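PDB 5U1T: separin from Saccharomyces cerevisiae, which cleaves the Scc1 subunit of cohesin at the onset of anaphase, acting as a caspase-like cysteine protease that securin holds inactive until then. Local coordinates for residues 320-334 and 370-384. Sequence-based numbering, arbitrary orientation.
Sequences SATLKCLVCLWSTIR and LLSELLGVLSEICID
R334 reaches from helix 319-336 into a hole on helix 365-384 formed by V377, E380, I381 and D384. Along its length the side chain passes from apolar to charged company. Beyond CB, its CG lies 3.7 Å from I381 CD1, and CD runs alongside CB of E380. At NE the chain meets carboxylate oxygen OD2 of D384 at 2.9 Å, a salt bridge in which the N-H...O angle of 122° leaves only a weak hydrogen bond. NH2 aims straighter at D384 OD1, which lies in the guanidinium plane, but over a long, weak 3.5 Å. NH1 turns to E155. D384 is shared between R334 and R162, whereas the E380 carboxylate pairs with R162 and lies near R334 in charge only.

One turn back, W330 lays its indole against L378: CD2 of the leucine sits over the five-membered ring, 4.0 Å from its centroid, a CH-pi contact, while CD1 of I381 approaches the ring edge. L374 lays CB against V327 CG2, 3.6 Å away, and its CD2 methyl against L326 CB. At the far end L370 is a second knob, set among S320, L323, K324 and V327.

The axes run nearly parallel, 23° apart and 9.3 Å at closest approach, and helix 342-357 also packs on W330, L371 and L374. Such side-by-side alignment of alternate helices, joined through an intervening one, is characteristic of an all-helical solenoid-like array, here in separase's helical region.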
ATOM      1  N   SER A 320      49.973 -37.473 -28.296  1.00107.99           N
ATOM      2  CA  SER A 320      51.060 -36.955 -27.515  1.00104.31           C
ATOM      3  C   SER A 320      52.104 -36.431 -28.447  1.00105.03           C
ATOM      4  O   SER A 320      52.502 -35.289 -28.375  1.00101.78           O
ATOM      5  CB  SER A 320      51.650 -38.063 -26.684  1.00103.29           C
ATOM      6  OG  SER A 320      52.470 -37.526 -25.683  1.00105.18           O
ATOM      7  N   ALA A 321      52.521 -37.281 -29.360  1.00107.44           N
ATOM      8  CA  ALA A 321      53.541 -36.924 -30.315  1.00105.48           C
ATOM      9  C   ALA A 321      53.245 -35.673 -31.106  1.00 99.58           C
ATOM     10  O   ALA A 321      54.033 -34.752 -31.118  1.00 98.64           O
ATOM     11  CB  ALA A 321      53.782 -38.086 -31.250  1.00108.78           C
ATOM     12  N   THR A 322      52.099 -35.643 -31.761  1.00 98.96           N
ATOM     13  CA  THR A 322      51.700 -34.520 -32.600  1.00 98.99           C
ATOM     14  C   THR A 322      51.831 -33.166 -31.954  1.00 97.49           C
ATOM     15  O   THR A 322      52.304 -32.220 -32.560  1.00 95.31           O
ATOM     16  CB  THR A 322      50.237 -34.661 -32.957  1.00104.29           C
ATOM     17  OG1 THR A 322      49.510 -34.840 -31.747  1.00111.42           O
ATOM     18  CG2 THR A 322      50.022 -35.865 -33.811  1.00101.30           C
ATOM     19  N   LEU A 323      51.354 -33.067 -30.728  1.00 98.61           N
ATOM     20  CA  LEU A 323      51.420 -31.834 -29.993  1.00 96.56           C
ATOM     21  C   LEU A 323      52.848 -31.385 -29.905  1.00 96.88           C
ATOM     22  O   LEU A 323      53.173 -30.235 -30.151  1.00 92.78           O
ATOM     23  CB  LEU A 323      50.915 -32.079 -28.583  1.00 93.58           C
ATOM     24  CG  LEU A 323      49.460 -32.469 -28.361  1.00 98.70           C
ATOM     25  CD1 LEU A 323      49.195 -32.809 -26.912  1.00 90.14           C
ATOM     26  CD2 LEU A 323      48.542 -31.361 -28.836  1.00 94.08           C
ATOM     27  N   LYS A 324      53.709 -32.326 -29.567  1.00 98.59           N
ATOM     28  CA  LYS A 324      55.124 -32.001 -29.388  1.00 95.74           C
ATOM     29  C   LYS A 324      55.705 -31.265 -30.594  1.00 99.98           C
ATOM     30  O   LYS A 324      56.445 -30.290 -30.447  1.00 97.34           O
ATOM     31  CB  LYS A 324      55.926 -33.273 -29.120  1.00 95.73           C
ATOM     32  CG  LYS A 324      57.417 -33.044 -29.094  1.00 94.35           C
ATOM     33  CD  LYS A 324      57.781 -32.010 -28.052  1.00 98.10           C
ATOM     34  CE  LYS A 324      59.248 -31.654 -28.131  1.00104.39           C
ATOM     35  NZ  LYS A 324      59.675 -30.955 -26.896  1.00104.44           N
ATOM     36  N   CYS A 325      55.372 -31.745 -31.785  1.00100.27           N
ATOM     37  CA  CYS A 325      55.760 -31.066 -33.008  1.00 96.47           C
ATOM     38  C   CYS A 325      55.071 -29.710 -33.118  1.00 96.84           C
ATOM     39  O   CYS A 325      55.702 -28.711 -33.465  1.00 94.41           O
ATOM     40  CB  CYS A 325      55.423 -31.934 -34.214  1.00 96.75           C
ATOM     41  SG  CYS A 325      56.278 -33.507 -34.183  1.00114.10           S
ATOM     42  N   LEU A 326      53.778 -29.686 -32.811  1.00 97.67           N
ATOM     43  CA  LEU A 326      52.988 -28.456 -32.838  1.00 95.56           C
ATOM     44  C   LEU A 326      53.615 -27.340 -32.003  1.00 89.38           C
ATOM     45  O   LEU A 326      53.665 -26.184 -32.435  1.00 83.21           O
ATOM     46  CB  LEU A 326      51.571 -28.744 -32.353  1.00 92.89           C
ATOM     47  CG  LEU A 326      50.614 -29.256 -33.423  1.00 92.95           C
ATOM     48  CD1 LEU A 326      51.050 -30.618 -33.902  1.00100.45           C
ATOM     49  CD2 LEU A 326      49.192 -29.296 -32.876  1.00 97.44           C
ATOM     50  N   VAL A 327      54.095 -27.700 -30.815  1.00 88.09           N
ATOM     51  CA  VAL A 327      54.811 -26.765 -29.953  1.00 88.98           C
ATOM     52  C   VAL A 327      56.075 -26.270 -30.646  1.00 91.20           C
ATOM     53  O   VAL A 327      56.387 -25.077 -30.621  1.00 88.50           O
ATOM     54  CB  VAL A 327      55.203 -27.406 -28.612  1.00 85.76           C
ATOM     55  CG1 VAL A 327      56.010 -26.429 -27.790  1.00 85.88           C
ATOM     56  CG2 VAL A 327      53.978 -27.872 -27.851  1.00 82.02           C
ATOM     57  N   CYS A 328      56.795 -27.203 -31.264  1.00 91.10           N
ATOM     58  CA  CYS A 328      58.018 -26.890 -31.997  1.00 92.63           C
ATOM     59  C   CYS A 328      57.774 -25.883 -33.113  1.00 92.43           C
ATOM     60  O   CYS A 328      58.512 -24.909 -33.270  1.00 94.14           O
ATOM     61  CB  CYS A 328      58.637 -28.166 -32.595  1.00 97.89           C
ATOM     62  SG  CYS A 328      59.407 -29.305 -31.399  1.00107.05           S
ATOM     63  N   LEU A 329      56.734 -26.129 -33.895  1.00 90.75           N
ATOM     64  CA  LEU A 329      56.435 -25.280 -35.037  1.00 91.77           C
ATOM     65  C   LEU A 329      56.059 -23.868 -34.606  1.00 88.67           C
ATOM     66  O   LEU A 329      56.586 -22.894 -35.142  1.00 83.80           O
ATOM     67  CB  LEU A 329      55.328 -25.922 -35.879  1.00 90.96           C
ATOM     68  CG  LEU A 329      54.733 -25.253 -37.115  1.00 91.03           C
ATOM     69  CD1 LEU A 329      55.784 -25.072 -38.190  1.00103.45           C
ATOM     70  CD2 LEU A 329      53.556 -26.069 -37.630  1.00 91.16           C
ATOM     71  N   TRP A 330      55.172 -23.753 -33.621  1.00 90.15           N
ATOM     72  CA  TRP A 330      54.650 -22.444 -33.260  1.00 89.06           C
ATOM     73  C   TRP A 330      55.628 -21.652 -32.415  1.00 87.83           C
ATOM     74  O   TRP A 330      55.537 -20.425 -32.341  1.00 83.48           O
ATOM     75  CB  TRP A 330      53.303 -22.581 -32.551  1.00 86.47           C
ATOM     76  CG  TRP A 330      52.225 -22.843 -33.528  1.00 83.74           C
ATOM     77  CD1 TRP A 330      51.642 -24.043 -33.804  1.00 84.00           C
ATOM     78  CD2 TRP A 330      51.633 -21.890 -34.414  1.00 79.40           C
ATOM     79  NE1 TRP A 330      50.704 -23.895 -34.797  1.00 79.55           N
ATOM     80  CE2 TRP A 330      50.680 -22.582 -35.191  1.00 83.89           C
ATOM     81  CE3 TRP A 330      51.803 -20.516 -34.619  1.00 83.34           C
ATOM     82  CZ2 TRP A 330      49.896 -21.943 -36.163  1.00 86.97           C
ATOM     83  CZ3 TRP A 330      51.019 -19.880 -35.582  1.00 83.24           C
ATOM     84  CH2 TRP A 330      50.082 -20.597 -36.343  1.00 86.30           C
ATOM     85  N   SER A 331      56.578 -22.342 -31.794  1.00 81.86           N
ATOM     86  CA  SER A 331      57.610 -21.643 -31.059  1.00 80.31           C
ATOM     87  C   SER A 331      58.539 -20.947 -32.045  1.00 86.61           C
ATOM     88  O   SER A 331      58.996 -19.836 -31.792  1.00 88.84           O
ATOM     89  CB  SER A 331      58.384 -22.594 -30.156  1.00 84.67           C
ATOM     90  OG  SER A 331      57.507 -23.397 -29.393  1.00 79.45           O
ATOM     91  N   THR A 332      58.803 -21.589 -33.182  1.00 88.93           N
ATOM     92  CA  THR A 332      59.664 -20.974 -34.190  1.00 89.37           C
ATOM     93  C   THR A 332      58.950 -19.787 -34.837  1.00 85.99           C
ATOM     94  O   THR A 332      59.596 -18.822 -35.237  1.00 86.13           O
ATOM     95  CB  THR A 332      60.103 -21.974 -35.295  1.00 90.09           C
ATOM     96  OG1 THR A 332      60.587 -23.179 -34.696  1.00 91.98           O
ATOM     97  CG2 THR A 332      61.213 -21.375 -36.163  1.00 91.15           C
ATOM     98  N   ILE A 333      57.623 -19.851 -34.929  1.00 83.22           N
ATOM     99  CA  ILE A 333      56.867 -18.748 -35.524  1.00 83.07           C
ATOM    100  C   ILE A 333      57.039 -17.471 -34.704  1.00 84.30           C
ATOM    101  O   ILE A 333      57.346 -16.415 -35.263  1.00 84.93           O
ATOM    102  CB  ILE A 333      55.365 -19.075 -35.665  1.00 84.31           C
ATOM    103  CG1 ILE A 333      55.168 -20.223 -36.657  1.00 85.13           C
ATOM    104  CG2 ILE A 333      54.592 -17.844 -36.112  1.00 84.51           C
ATOM    105  CD1 ILE A 333      53.866 -20.188 -37.424  1.00 81.80           C
ATOM    106  N   ARG A 334      56.853 -17.573 -33.387  1.00 83.96           N
ATOM    107  CA  ARG A 334      57.094 -16.446 -32.486  1.00 86.20           C
ATOM    108  C   ARG A 334      58.516 -15.926 -32.662  1.00 87.94           C
ATOM    109  O   ARG A 334      58.725 -14.727 -32.876  1.00 80.02           O
ATOM    110  CB  ARG A 334      56.857 -16.840 -31.022  1.00 81.89           C
ATOM    111  CG  ARG A 334      55.576 -16.272 -30.439  1.00 87.18           C
ATOM    112  CD  ARG A 334      55.598 -16.241 -28.913  1.00 82.66           C
ATOM    113  NE  ARG A 334      55.601 -14.873 -28.393  1.00 80.21           N
ATOM    114  CZ  ARG A 334      56.588 -14.345 -27.678  1.00 83.26           C
ATOM    115  NH1 ARG A 334      57.654 -15.074 -27.383  1.00 87.85           N
ATOM    116  NH2 ARG A 334      56.509 -13.090 -27.250  1.00 78.96           N
ATOM    117  N   LEU A 370      52.175 -31.136 -22.227  1.00 89.41           N
ATOM    118  CA  LEU A 370      52.418 -30.748 -23.619  1.00 91.05           C
ATOM    119  C   LEU A 370      51.307 -29.822 -24.098  1.00 86.13           C
ATOM    120  O   LEU A 370      51.546 -28.834 -24.801  1.00 81.42           O
ATOM    121  CB  LEU A 370      52.504 -31.980 -24.521  1.00 89.67           C
ATOM    122  CG  LEU A 370      53.889 -32.552 -24.808  1.00 89.13           C
ATOM    123  CD1 LEU A 370      53.770 -33.921 -25.442  1.00 92.70           C
ATOM    124  CD2 LEU A 370      54.669 -31.615 -25.715  1.00 91.75           C
ATOM    125  N   LEU A 371      50.086 -30.156 -23.694  1.00 86.69           N
ATOM    126  CA  LEU A 371      48.913 -29.391 -24.064  1.00 82.62           C
ATOM    127  C   LEU A 371      48.992 -27.992 -23.468  1.00 78.58           C
ATOM    128  O   LEU A 371      48.767 -27.012 -24.169  1.00 73.67           O
ATOM    129  CB  LEU A 371      47.647 -30.119 -23.609  1.00 83.20           C
ATOM    130  CG  LEU A 371      46.329 -29.351 -23.670  1.00 75.50           C
ATOM    131  CD1 LEU A 371      46.179 -28.670 -24.992  1.00 72.96           C
ATOM    132  CD2 LEU A 371      45.181 -30.300 -23.453  1.00 83.07           C
ATOM    133  N   SER A 372      49.323 -27.900 -22.183  1.00 79.06           N
ATOM    134  CA  SER A 372      49.361 -26.608 -21.515  1.00 78.72           C
ATOM    135  C   SER A 372      50.395 -25.716 -22.156  1.00 78.40           C
ATOM    136  O   SER A 372      50.187 -24.517 -22.319  1.00 78.70           O
ATOM    137  CB  SER A 372      49.671 -26.749 -20.032  1.00 77.77           C
ATOM    138  OG  SER A 372      49.886 -25.462 -19.466  1.00 85.42           O
ATOM    139  N   GLU A 373      51.513 -26.316 -22.521  1.00 82.77           N
ATOM    140  CA  GLU A 373      52.595 -25.580 -23.145  1.00 85.57           C
ATOM    141  C   GLU A 373      52.195 -25.057 -24.528  1.00 82.20           C
ATOM    142  O   GLU A 373      52.437 -23.891 -24.843  1.00 79.03           O
ATOM    143  CB  GLU A 373      53.840 -26.464 -23.237  1.00 87.33           C
ATOM    144  CG  GLU A 373      54.995 -25.847 -23.999  1.00 85.75           C
ATOM    145  CD  GLU A 373      56.200 -26.771 -24.057  1.00 93.59           C
ATOM    146  OE1 GLU A 373      56.158 -27.832 -23.395  1.00 95.70           O
ATOM    147  OE2 GLU A 373      57.186 -26.446 -24.767  1.00 97.99           O
ATOM    148  N   LEU A 374      51.587 -25.912 -25.348  1.00 76.76           N
ATOM    149  CA  LEU A 374      51.157 -25.494 -26.673  1.00 74.05           C
ATOM    150  C   LEU A 374      50.128 -24.353 -26.560  1.00 82.02           C
ATOM    151  O   LEU A 374      50.191 -23.375 -27.307  1.00 78.39           O
ATOM    152  CB  LEU A 374      50.585 -26.680 -27.452  1.00 76.90           C
ATOM    153  CG  LEU A 374      50.048 -26.391 -28.858  1.00 77.10           C
ATOM    154  CD1 LEU A 374      51.088 -25.713 -29.732  1.00 74.98           C
ATOM    155  CD2 LEU A 374      49.571 -27.672 -29.509  1.00 82.22           C
ATOM    156  N   LEU A 375      49.200 -24.469 -25.609  1.00 79.18           N
ATOM    157  CA  LEU A 375      48.209 -23.431 -25.373  1.00 70.26           C
ATOM    158  C   LEU A 375      48.860 -22.149 -24.885  1.00 75.01           C
ATOM    159  O   LEU A 375      48.393 -21.052 -25.178  1.00 74.72           O
ATOM    160  CB  LEU A 375      47.169 -23.910 -24.372  1.00 70.06           C
ATOM    161  CG  LEU A 375      46.196 -24.891 -25.013  1.00 72.68           C
ATOM    162  CD1 LEU A 375      45.157 -25.387 -24.019  1.00 70.22           C
ATOM    163  CD2 LEU A 375      45.546 -24.217 -26.200  1.00 71.60           C
ATOM    164  N   GLY A 376      49.951 -22.289 -24.147  1.00 75.92           N
ATOM    165  CA  GLY A 376      50.689 -21.138 -23.668  1.00 74.12           C
ATOM    166  C   GLY A 376      51.406 -20.368 -24.762  1.00 76.05           C
ATOM    167  O   GLY A 376      51.383 -19.141 -24.782  1.00 75.36           O
ATOM    168  N   VAL A 377      52.051 -21.084 -25.676  1.00 78.32           N
ATOM    169  CA  VAL A 377      52.830 -20.421 -26.714  1.00 80.61           C
ATOM    170  C   VAL A 377      51.885 -19.798 -27.726  1.00 82.31           C
ATOM    171  O   VAL A 377      52.193 -18.762 -28.315  1.00 79.99           O
ATOM    172  CB  VAL A 377      53.820 -21.393 -27.404  1.00 80.94           C
ATOM    173  CG1 VAL A 377      53.150 -22.704 -27.719  1.00 83.01           C
ATOM    174  CG2 VAL A 377      54.425 -20.775 -28.662  1.00 78.22           C
ATOM    175  N   LEU A 378      50.720 -20.416 -27.888  1.00 78.48           N
ATOM    176  CA  LEU A 378      49.689 -19.908 -28.784  1.00 78.33           C
ATOM    177  C   LEU A 378      49.044 -18.619 -28.264  1.00 80.80           C
ATOM    178  O   LEU A 378      48.722 -17.720 -29.048  1.00 80.02           O
ATOM    179  CB  LEU A 378      48.611 -20.973 -29.010  1.00 80.52           C
ATOM    180  CG  LEU A 378      48.971 -22.149 -29.923  1.00 77.08           C
ATOM    181  CD1 LEU A 378      47.864 -23.191 -29.946  1.00 72.15           C
ATOM    182  CD2 LEU A 378      49.269 -21.653 -31.319  1.00 79.36           C
ATOM    183  N   SER A 379      48.842 -18.536 -26.950  1.00 78.58           N
ATOM    184  CA  SER A 379      48.259 -17.342 -26.341  1.00 72.78           C
ATOM    185  C   SER A 379      49.187 -16.149 -26.514  1.00 75.69           C
ATOM    186  O   SER A 379      48.750 -15.015 -26.721  1.00 77.97           O
ATOM    187  CB  SER A 379      47.965 -17.579 -24.857  1.00 74.58           C
ATOM    188  OG  SER A 379      49.134 -17.906 -24.134  1.00 81.72           O
ATOM    189  N   GLU A 380      50.480 -16.427 -26.436  1.00 80.37           N
ATOM    190  CA  GLU A 380      51.493 -15.411 -26.637  1.00 79.92           C
ATOM    191  C   GLU A 380      51.469 -14.892 -28.074  1.00 79.59           C
ATOM    192  O   GLU A 380      51.729 -13.713 -28.315  1.00 77.30           O
ATOM    193  CB  GLU A 380      52.874 -15.969 -26.284  1.00 83.47           C
ATOM    194  CG  GLU A 380      53.123 -16.036 -24.793  1.00 78.83           C
ATOM    195  CD  GLU A 380      52.831 -14.706 -24.117  1.00 89.20           C
ATOM    196  OE1 GLU A 380      52.093 -14.692 -23.102  1.00 96.16           O
ATOM    197  OE2 GLU A 380      53.334 -13.670 -24.605  1.00 83.86           O
ATOM    198  N   ILE A 381      51.155 -15.769 -29.022  1.00 77.33           N
ATOM    199  CA  ILE A 381      51.038 -15.359 -30.412  1.00 80.65           C
ATOM    200  C   ILE A 381      49.911 -14.342 -30.558  1.00 79.26           C
ATOM    201  O   ILE A 381      50.072 -13.312 -31.213  1.00 77.06           O
ATOM    202  CB  ILE A 381      50.788 -16.567 -31.350  1.00 84.37           C
ATOM    203  CG1 ILE A 381      52.090 -17.339 -31.585  1.00 82.80           C
ATOM    204  CG2 ILE A 381      50.219 -16.103 -32.679  1.00 83.52           C
ATOM    205  CD1 ILE A 381      52.815 -16.945 -32.855  1.00 82.27           C
ATOM    206  N   CYS A 382      48.781 -14.624 -29.919  1.00 76.33           N
ATOM    207  CA  CYS A 382      47.634 -13.730 -29.979  1.00 73.66           C
ATOM    208  C   CYS A 382      47.948 -12.347 -29.436  1.00 75.74           C
ATOM    209  O   CYS A 382      47.462 -11.359 -29.960  1.00 77.62           O
ATOM    210  CB  CYS A 382      46.456 -14.332 -29.230  1.00 67.98           C
ATOM    211  SG  CYS A 382      45.870 -15.836 -30.009  1.00 71.85           S
ATOM    212  N   ILE A 383      48.773 -12.262 -28.403  1.00 73.50           N
ATOM    213  CA  ILE A 383      49.159 -10.957 -27.888  1.00 75.54           C
ATOM    214  C   ILE A 383      50.173 -10.250 -28.814  1.00 77.73           C
ATOM    215  O   ILE A 383      50.170  -9.022 -28.917  1.00 80.24           O
ATOM    216  CB  ILE A 383      49.719 -11.088 -26.464  1.00 74.04           C
ATOM    217  CG1 ILE A 383      48.694 -11.792 -25.580  1.00 68.02           C
ATOM    218  CG2 ILE A 383      50.060  -9.730 -25.879  1.00 68.07           C
ATOM    219  CD1 ILE A 383      49.192 -12.079 -24.208  1.00 71.36           C
ATOM    220  N   ASP A 384      51.019 -11.012 -29.507  1.00 79.61           N
ATOM    221  CA  ASP A 384      51.946 -10.429 -30.481  1.00 77.47           C
ATOM    222  C   ASP A 384      51.189  -9.849 -31.672  1.00 77.26           C
ATOM    223  O   ASP A 384      51.663  -8.936 -32.340  1.00 72.12           O
ATOM    224  CB  ASP A 384      52.944 -11.476 -30.985  1.00 84.81           C
ATOM    225  CG  ASP A 384      53.964 -11.889 -29.930  1.00 84.76           C
ATOM    226  OD1 ASP A 384      53.904 -11.380 -28.794  1.00 83.98           O
ATOM    227  OD2 ASP A 384      54.828 -12.738 -30.236  1.00 87.29           O
TER